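Local coordinates for protein lactococcus lactis MG1363 DpsA (Lactococcus lactis, PDB 1ZS3) that probably protects the cell from oxidative stress as a twelve-subunit DNA-binding Dps protein of the ferritin-like family, at residues N42-Q47 with I100-K105. Numbering follows the deposited sequence.
Sequences NIRLTQ and ITEDPK
R44 and E102 lie alongside each other, their chains running in opposite directions. The touch is through the aliphatic parts, with CG of R44 4.1 Å from CG of E102. CD of R44 also rests on the loop backbone, 3.8 Å from O of T101 and 4.0 Å from CA of E102. The R44 chain bends at chi2 (-97°) and chi3 (-72°), which turns the guanidinium off the helix and toward helix 111-138. There NH2 hydrogen-bonds to S117 OG, and the group makes a cation-pi contact with F118. This packs helix 27-51 of the Dps four-helix bundle against the loop that leads into helix 111-138. Cutting R44 back to an alanine removes the whole reach of the chain, and is likely to leave S117 and F118 without this partner and open a gap beside E102. The E102 carboxylate turns the other way. Its OE1 lies 4.0 Å from CG2 of I43 and accepts a hydrogen bond from T90 N of the second subunit. Q47 reaches the loop one helical turn beyond I43, on an extended chain. Its amide sits by the backbone of D103. OE1 of Q47 is 3.5 Å from D103 O, a contact of two acceptors and not a bond; NE2 hydrogen-bonds to S88 OG of the second subunit.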
loop_
_atom_site.group_PDB
_atom_site.type_symbol
_atom_site.label_atom_id
_atom_site.label_comp_id
_atom_site.label_asym_id
_atom_site.label_seq_id
_atom_site.Cartn_x
_atom_site.Cartn_y
_atom_site.Cartn_z
ATOM N N ASN A 42 27.189 -15.042 -8.157
ATOM C CA ASN A 42 26.856 -13.871 -7.372
ATOM C C ASN A 42 27.957 -12.819 -7.364
ATOM O O ASN A 42 27.706 -11.619 -7.528
ATOM C CB ASN A 42 26.481 -14.278 -5.935
ATOM C CG ASN A 42 26.179 -13.099 -5.053
ATOM O OD1 ASN A 42 26.662 -13.015 -3.937
ATOM N ND2 ASN A 42 25.357 -12.198 -5.548
ATOM N N ILE A 43 29.178 -13.270 -7.157
ATOM C CA ILE A 43 30.334 -12.373 -7.058
ATOM C C ILE A 43 30.649 -11.816 -8.438
ATOM O O ILE A 43 30.947 -10.644 -8.616
ATOM C CB ILE A 43 31.563 -13.111 -6.466
ATOM C CG1 ILE A 43 31.137 -13.938 -5.240
ATOM C CG2 ILE A 43 32.692 -12.120 -6.202
ATOM C CD1 ILE A 43 31.822 -13.588 -3.942
ATOM N N ARG A 44 30.549 -12.664 -9.427
ATOM C CA ARG A 44 30.806 -12.283 -10.798
ATOM C C ARG A 44 29.820 -11.251 -11.285
ATOM O O ARG A 44 30.189 -10.366 -12.052
ATOM C CB ARG A 44 30.758 -13.539 -11.693
ATOM C CG ARG A 44 32.104 -14.250 -11.895
ATOM C CD ARG A 44 32.789 -13.845 -13.183
ATOM N NE ARG A 44 32.094 -14.428 -14.339
ATOM C CZ ARG A 44 31.929 -13.831 -15.521
ATOM N NH1 ARG A 44 32.392 -12.602 -15.779
ATOM N NH2 ARG A 44 31.272 -14.499 -16.453
ATOM N N LEU A 45 28.568 -11.365 -10.833
ATOM C CA LEU A 45 27.461 -10.495 -11.215
ATOM C C LEU A 45 27.506 -9.291 -10.361
ATOM O O LEU A 45 27.137 -8.229 -10.814
ATOM C CB LEU A 45 26.105 -11.190 -11.017
ATOM C CG LEU A 45 25.789 -12.266 -12.071
ATOM C CD1 LEU A 45 24.756 -13.233 -11.599
ATOM C CD2 LEU A 45 25.360 -11.624 -13.410
ATOM N N THR A 46 27.931 -9.429 -9.099
ATOM C CA THR A 46 28.287 -8.293 -8.283
ATOM C C THR A 46 29.404 -7.452 -8.901
ATOM O O THR A 46 29.332 -6.214 -8.903
ATOM C CB THR A 46 28.735 -8.756 -6.920
ATOM O OG1 THR A 46 27.639 -9.374 -6.232
ATOM C CG2 THR A 46 29.096 -7.585 -6.040
ATOM N N GLN A 47 30.455 -8.089 -9.422
ATOM C CA GLN A 47 31.515 -7.344 -10.110
ATOM C C GLN A 47 30.962 -6.607 -11.330
ATOM O O GLN A 47 31.191 -5.404 -11.475
ATOM C CB GLN A 47 32.640 -8.298 -10.545
ATOM C CG GLN A 47 33.620 -7.695 -11.593
ATOM C CD GLN A 47 34.762 -8.624 -11.939
ATOM O OE1 GLN A 47 34.595 -9.526 -12.768
ATOM N NE2 GLN A 47 35.917 -8.409 -11.311
ATOM N N ILE A 100 32.765 -22.078 -14.167
ATOM C CA ILE A 100 32.585 -20.638 -13.994
ATOM C C ILE A 100 33.859 -20.124 -13.380
ATOM O O ILE A 100 34.378 -20.660 -12.409
ATOM C CB ILE A 100 31.404 -20.283 -13.057
ATOM C CG1 ILE A 100 30.077 -20.487 -13.773
ATOM C CG2 ILE A 100 31.526 -18.845 -12.508
ATOM C CD1 ILE A 100 29.146 -21.400 -13.013
ATOM N N THR A 101 34.352 -19.041 -13.951
ATOM C CA THR A 101 35.709 -18.610 -13.668
ATOM C C THR A 101 35.776 -17.078 -13.514
ATOM O O THR A 101 35.349 -16.357 -14.384
ATOM C CB THR A 101 36.648 -19.121 -14.797
ATOM O OG1 THR A 101 37.203 -18.038 -15.509
ATOM C CG2 THR A 101 35.892 -19.958 -15.923
ATOM N N GLU A 102 36.288 -16.628 -12.385
ATOM C CA GLU A 102 36.431 -15.203 -12.096
ATOM C C GLU A 102 37.569 -14.612 -12.926
ATOM O O GLU A 102 38.129 -15.300 -13.745
ATOM C CB GLU A 102 36.598 -14.969 -10.621
ATOM C CG GLU A 102 35.399 -15.469 -9.859
ATOM C CD GLU A 102 35.598 -15.309 -8.393
ATOM O OE1 GLU A 102 35.635 -14.134 -7.931
ATOM O OE2 GLU A 102 35.705 -16.367 -7.719
ATOM N N ASP A 103 37.862 -13.319 -12.786
ATOM C CA ASP A 103 38.827 -12.613 -13.648
ATOM C C ASP A 103 38.884 -11.156 -13.228
ATOM O O ASP A 103 37.933 -10.449 -13.468
ATOM C CB ASP A 103 38.408 -12.715 -15.132
ATOM C CG ASP A 103 39.585 -12.543 -16.126
ATOM O OD1 ASP A 103 39.666 -13.376 -17.078
ATOM O OD2 ASP A 103 40.440 -11.619 -16.042
ATOM N N PRO A 104 39.949 -10.696 -12.570
ATOM C CA PRO A 104 39.983 -9.296 -12.102
ATOM C C PRO A 104 40.098 -8.248 -13.251
ATOM O O PRO A 104 39.834 -7.076 -13.063
ATOM C CB PRO A 104 41.225 -9.249 -11.177
ATOM C CG PRO A 104 41.539 -10.677 -10.905
ATOM C CD PRO A 104 41.173 -11.419 -12.187
ATOM N N LYS A 105 40.497 -8.720 -14.423
ATOM C CA LYS A 105 40.560 -7.885 -15.646
ATOM C C LYS A 105 39.186 -7.741 -16.308
ATOM O O LYS A 105 39.085 -7.131 -17.377
ATOM C CB LYS A 105 41.579 -8.432 -16.678
ATOM C CG LYS A 105 42.987 -8.776 -15.999
ATOM C CD LYS A 105 44.029 -9.435 -16.986
ATOM C CE LYS A 105 43.500 -10.832 -17.401
ATOM N NZ LYS A 105 43.675 -11.800 -16.245
#